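Local coordinates for protein CrmK (Actinoalloteichus sp. WH1-2216-6, PDB 5I1V) that is a flavoenzyme oxidase with covalently bound FAD that takes part in recycling shunt products during caerulomycin biosynthesis, at residues R109-G121 with D210-S222. Numbering follows the deposited sequence.
Sequences RVLYKNYGVTFPG and DAPEEALPRPPAS
In the FAD-binding domain of this PCMH-type flavoenzyme, the C-terminal end of helix 104-115 and the extended residues after it, Val117 and Thr118, pack on Leu216 to Pro219 of the linker that leads from strand 196-202 to strand 222-231 of the eight-stranded sheet. A single backbone hydrogen bond joins the two segments, and apolar side chains meet around it. Thr118 N donates to Pro217 O at 2.9 Å, almost in line with the carbonyl, and Val117 CA brings a CA-H...O contact to the same oxygen at 3.3 Å. Val117 then splits its branches: CG1 lies 3.5 Å from Leu216 O, whereas CG2 rests on Leu216 CB, and Phe96 of strand 95-99 packs against both side chains. Further along, Pro219 touches two side chains with different corners of its ring: CB meets Thr118 CG2, and CG meets the ring of Tyr112. With its CG anti to the backbone N (chi1 -170°), Tyr112 sets CE1 3.7 Å from Pro219 CG, and its OH shares a water with Ala221 O; Trp319 meets the same ring. Cutting Tyr112 back to an alanine is likely to leave Pro219 without its aromatic neighbour and Ala221 O without the water link to the helix. Where the helix ends, Gly116 turns with positive phi, and Tyr115 crosses Pro212 at about a right angle, CD1 to CB 3.6 Å. Glu213, bent at chi2 (79°), passes CG 3.4 Å from Tyr115 O, while its OE2 forms a salt bridge with Arg4 of the second subunit and accepts from a water 2.9 Å away.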
loop_
_atom_site.group_PDB
_atom_site.type_symbol
_atom_site.label_atom_id
_atom_site.label_comp_id
_atom_site.label_asym_id
_atom_site.label_seq_id
_atom_site.Cartn_x
_atom_site.Cartn_y
_atom_site.Cartn_z
ATOM N N ARG A 109 -9.692 6.816 0.338
ATOM C CA ARG A 109 -9.386 7.429 -0.933
ATOM C C ARG A 109 -10.649 7.670 -1.710
ATOM O O ARG A 109 -10.799 8.728 -2.280
ATOM C CB ARG A 109 -8.449 6.559 -1.774
ATOM C CG ARG A 109 -6.993 6.723 -1.403
ATOM C CD ARG A 109 -6.155 6.200 -2.553
ATOM N NE ARG A 109 -5.948 4.793 -2.357
ATOM C CZ ARG A 109 -4.834 4.265 -1.855
ATOM N NH1 ARG A 109 -3.790 5.032 -1.524
ATOM N NH2 ARG A 109 -4.760 2.947 -1.696
ATOM N N VAL A 110 -11.564 6.708 -1.719
ATOM C CA VAL A 110 -12.829 6.879 -2.427
ATOM C C VAL A 110 -13.703 8.001 -1.835
ATOM O O VAL A 110 -14.238 8.851 -2.556
ATOM C CB VAL A 110 -13.625 5.564 -2.456
ATOM C CG1 VAL A 110 -15.004 5.782 -3.064
ATOM C CG2 VAL A 110 -12.863 4.524 -3.290
ATOM N N LEU A 111 -13.915 7.948 -0.531
ATOM C CA LEU A 111 -14.729 8.921 0.176
ATOM C C LEU A 111 -14.181 10.318 0.016
ATOM O O LEU A 111 -14.936 11.244 -0.284
ATOM C CB LEU A 111 -14.835 8.610 1.660
ATOM C CG LEU A 111 -15.674 7.392 1.991
ATOM C CD1 LEU A 111 -15.920 7.302 3.504
ATOM C CD2 LEU A 111 -16.977 7.341 1.216
ATOM N N TYR A 112 -12.876 10.470 0.152
ATOM C CA TYR A 112 -12.295 11.748 0.165
ATOM C C TYR A 112 -12.219 12.359 -1.225
ATOM O O TYR A 112 -12.659 13.466 -1.415
ATOM C CB TYR A 112 -10.896 11.741 0.838
ATOM C CG TYR A 112 -10.470 13.170 1.015
ATOM C CD1 TYR A 112 -11.056 13.970 1.976
ATOM C CD2 TYR A 112 -9.581 13.764 0.116
ATOM C CE1 TYR A 112 -10.707 15.313 2.108
ATOM C CE2 TYR A 112 -9.228 15.098 0.235
ATOM C CZ TYR A 112 -9.765 15.874 1.222
ATOM O OH TYR A 112 -9.373 17.206 1.273
ATOM N N LYS A 113 -11.704 11.649 -2.213
ATOM C CA LYS A 113 -11.535 12.272 -3.521
ATOM C C LYS A 113 -12.909 12.533 -4.167
ATOM O O LYS A 113 -13.129 13.565 -4.780
ATOM C CB LYS A 113 -10.649 11.449 -4.427
ATOM C CG LYS A 113 -9.210 11.345 -3.925
ATOM C CD LYS A 113 -8.303 10.716 -4.951
ATOM C CE LYS A 113 -6.973 10.349 -4.342
ATOM N NZ LYS A 113 -6.016 10.011 -5.437
ATOM N N ASN A 114 -13.843 11.622 -3.990
ATOM C CA ASN A 114 -15.132 11.779 -4.658
ATOM C C ASN A 114 -16.141 12.703 -3.973
ATOM O O ASN A 114 -17.003 13.312 -4.650
ATOM C CB ASN A 114 -15.764 10.428 -4.906
ATOM C CG ASN A 114 -14.994 9.637 -5.926
ATOM O OD1 ASN A 114 -15.018 9.950 -7.108
ATOM N ND2 ASN A 114 -14.292 8.624 -5.476
ATOM N N TYR A 115 -16.063 12.770 -2.658
ATOM C CA TYR A 115 -17.060 13.516 -1.891
ATOM C C TYR A 115 -16.524 14.510 -0.906
ATOM O O TYR A 115 -17.291 15.364 -0.411
ATOM C CB TYR A 115 -17.993 12.547 -1.180
ATOM C CG TYR A 115 -18.518 11.375 -2.016
ATOM C CD1 TYR A 115 -19.591 11.525 -2.865
ATOM C CD2 TYR A 115 -17.919 10.121 -1.938
ATOM C CE1 TYR A 115 -20.103 10.452 -3.610
ATOM C CE2 TYR A 115 -18.417 9.030 -2.667
ATOM C CZ TYR A 115 -19.495 9.216 -3.523
ATOM O OH TYR A 115 -19.993 8.133 -4.238
ATOM N N GLY A 116 -15.243 14.384 -0.576
ATOM C CA GLY A 116 -14.611 15.298 0.328
ATOM C C GLY A 116 -14.842 14.972 1.795
ATOM O O GLY A 116 -14.603 15.815 2.665
ATOM N N VAL A 117 -15.278 13.749 2.074
ATOM C CA VAL A 117 -15.638 13.340 3.442
ATOM C C VAL A 117 -14.696 12.210 3.948
ATOM O O VAL A 117 -13.914 11.622 3.193
ATOM C CB VAL A 117 -17.159 12.930 3.502
ATOM C CG1 VAL A 117 -18.036 13.956 2.855
ATOM C CG2 VAL A 117 -17.468 11.619 2.807
ATOM N N THR A 118 -14.782 11.895 5.233
ATOM C CA THR A 118 -14.099 10.803 5.782
ATOM C C THR A 118 -14.879 10.260 7.013
ATOM O O THR A 118 -15.835 10.872 7.439
ATOM C CB THR A 118 -12.683 11.218 6.164
ATOM O OG1 THR A 118 -11.870 10.049 6.284
ATOM C CG2 THR A 118 -12.651 11.965 7.435
ATOM N N PHE A 119 -14.421 9.144 7.581
ATOM C CA PHE A 119 -14.840 8.751 8.942
ATOM C C PHE A 119 -13.595 8.312 9.724
ATOM O O PHE A 119 -12.581 7.992 9.135
ATOM C CB PHE A 119 -15.884 7.663 8.886
ATOM C CG PHE A 119 -15.346 6.375 8.370
ATOM C CD1 PHE A 119 -15.159 6.195 7.029
ATOM C CD2 PHE A 119 -15.015 5.352 9.221
ATOM C CE1 PHE A 119 -14.650 5.004 6.549
ATOM C CE2 PHE A 119 -14.508 4.147 8.745
ATOM C CZ PHE A 119 -14.314 3.981 7.412
ATOM N N PRO A 120 -13.658 8.336 11.069
ATOM C CA PRO A 120 -12.445 8.127 11.867
ATOM C C PRO A 120 -12.086 6.663 12.083
ATOM O O PRO A 120 -12.379 6.109 13.133
ATOM C CB PRO A 120 -12.810 8.791 13.182
ATOM C CG PRO A 120 -14.284 8.605 13.282
ATOM C CD PRO A 120 -14.790 8.785 11.887
ATOM N N GLY A 121 -11.450 6.042 11.109
ATOM C CA GLY A 121 -11.097 4.650 11.211
ATOM C C GLY A 121 -9.590 4.637 11.406
ATOM O O GLY A 121 -8.977 5.671 11.604
ATOM N N ASP A 210 -29.549 15.447 2.097
ATOM C CA ASP A 210 -29.106 14.131 1.626
ATOM C C ASP A 210 -28.063 14.072 0.518
ATOM O O ASP A 210 -27.881 13.042 -0.110
ATOM C CB ASP A 210 -30.313 13.260 1.315
ATOM C CG ASP A 210 -31.189 13.874 0.326
ATOM O OD1 ASP A 210 -30.632 14.531 -0.579
ATOM O OD2 ASP A 210 -32.423 13.714 0.447
ATOM N N ALA A 211 -27.352 15.160 0.314
ATOM C CA ALA A 211 -26.145 15.129 -0.485
ATOM C C ALA A 211 -25.025 14.351 0.244
ATOM O O ALA A 211 -24.869 14.422 1.477
ATOM C CB ALA A 211 -25.679 16.531 -0.822
ATOM N N PRO A 212 -24.232 13.613 -0.543
ATOM C CA PRO A 212 -23.218 12.801 0.073
ATOM C C PRO A 212 -22.152 13.651 0.681
ATOM O O PRO A 212 -21.572 13.265 1.665
ATOM C CB PRO A 212 -22.637 11.999 -1.104
ATOM C CG PRO A 212 -23.186 12.590 -2.364
ATOM C CD PRO A 212 -24.468 13.255 -1.961
ATOM N N GLU A 213 -21.913 14.842 0.108
ATOM C CA GLU A 213 -20.945 15.767 0.667
ATOM C C GLU A 213 -21.259 16.192 2.109
ATOM O O GLU A 213 -20.390 16.766 2.789
ATOM C CB GLU A 213 -20.844 17.003 -0.213
ATOM C CG GLU A 213 -20.152 16.745 -1.528
ATOM C CD GLU A 213 -21.045 16.076 -2.575
ATOM O OE1 GLU A 213 -22.290 16.079 -2.460
ATOM O OE2 GLU A 213 -20.472 15.542 -3.538
ATOM N N GLU A 214 -22.500 15.995 2.527
ATOM C CA GLU A 214 -22.919 16.301 3.889
ATOM C C GLU A 214 -23.155 15.074 4.765
ATOM O O GLU A 214 -23.398 15.223 5.966
ATOM C CB GLU A 214 -24.200 17.125 3.853
ATOM C CG GLU A 214 -23.949 18.606 3.630
ATOM C CD GLU A 214 -23.704 18.917 2.182
ATOM O OE1 GLU A 214 -24.545 18.499 1.355
ATOM O OE2 GLU A 214 -22.676 19.577 1.876
ATOM N N ALA A 215 -23.112 13.877 4.177
ATOM C CA ALA A 215 -23.524 12.684 4.889
ATOM C C ALA A 215 -22.452 12.162 5.849
ATOM O O ALA A 215 -22.770 11.437 6.782
ATOM C CB ALA A 215 -23.971 11.615 3.919
ATOM N N LEU A 216 -21.213 12.603 5.693
ATOM C CA LEU A 216 -20.125 12.291 6.639
ATOM C C LEU A 216 -19.289 13.530 6.853
ATOM O O LEU A 216 -19.328 14.448 6.027
ATOM C CB LEU A 216 -19.243 11.149 6.095
ATOM C CG LEU A 216 -19.658 9.670 6.266
ATOM C CD1 LEU A 216 -18.742 8.716 5.546
ATOM C CD2 LEU A 216 -19.845 9.244 7.710
ATOM N N PRO A 217 -18.510 13.579 7.943
ATOM C CA PRO A 217 -17.745 14.801 8.214
ATOM C C PRO A 217 -16.628 15.066 7.216
ATOM O O PRO A 217 -16.107 14.137 6.592
ATOM C CB PRO A 217 -17.147 14.579 9.607
ATOM C CG PRO A 217 -17.558 13.225 10.067
ATOM C CD PRO A 217 -18.445 12.594 9.029
ATOM N N ARG A 218 -16.301 16.355 7.040
ATOM C CA ARG A 218 -15.188 16.773 6.218
ATOM C C ARG A 218 -14.006 16.845 7.127
ATOM O O ARG A 218 -14.084 17.547 8.112
ATOM C CB ARG A 218 -15.438 18.178 5.660
ATOM C CG ARG A 218 -16.423 18.213 4.522
ATOM C CD ARG A 218 -16.477 19.609 3.926
ATOM N NE ARG A 218 -17.868 19.931 3.648
ATOM C CZ ARG A 218 -18.528 19.547 2.561
ATOM N NH1 ARG A 218 -17.913 18.824 1.628
ATOM N NH2 ARG A 218 -19.814 19.879 2.413
ATOM N N PRO A 219 -12.897 16.164 6.807
ATOM C CA PRO A 219 -11.755 16.348 7.736
ATOM C C PRO A 219 -11.158 17.757 7.607
ATOM O O PRO A 219 -11.512 18.486 6.672
ATOM C CB PRO A 219 -10.770 15.309 7.254
ATOM C CG PRO A 219 -11.019 15.222 5.759
ATOM C CD PRO A 219 -12.500 15.460 5.585
ATOM N N PRO A 220 -10.256 18.147 8.522
ATOM C CA PRO A 220 -9.523 19.422 8.361
ATOM C C PRO A 220 -8.708 19.400 7.060
ATOM O O PRO A 220 -8.239 18.353 6.654
ATOM C CB PRO A 220 -8.613 19.449 9.585
ATOM C CG PRO A 220 -9.353 18.610 10.590
ATOM C CD PRO A 220 -9.872 17.471 9.772
ATOM N N ALA A 221 -8.603 20.512 6.368
ATOM C CA ALA A 221 -7.981 20.482 5.047
ATOM C C ALA A 221 -6.488 20.147 5.124
ATOM O O ALA A 221 -5.981 19.474 4.265
ATOM C CB ALA A 221 -8.205 21.802 4.320
ATOM N N SER A 222 -5.804 20.596 6.168
ATOM C CA SER A 222 -4.366 20.357 6.248
ATOM C C SER A 222 -3.901 20.467 7.671
ATOM O O SER A 222 -4.643 20.998 8.516
ATOM C CB SER A 222 -3.578 21.263 5.304
ATOM O OG SER A 222 -3.393 22.523 5.834
HETATM O O HOH W 1 -6.687 18.486 1.556
HETATM O O HOH W 2 -18.084 16.454 -4.817
#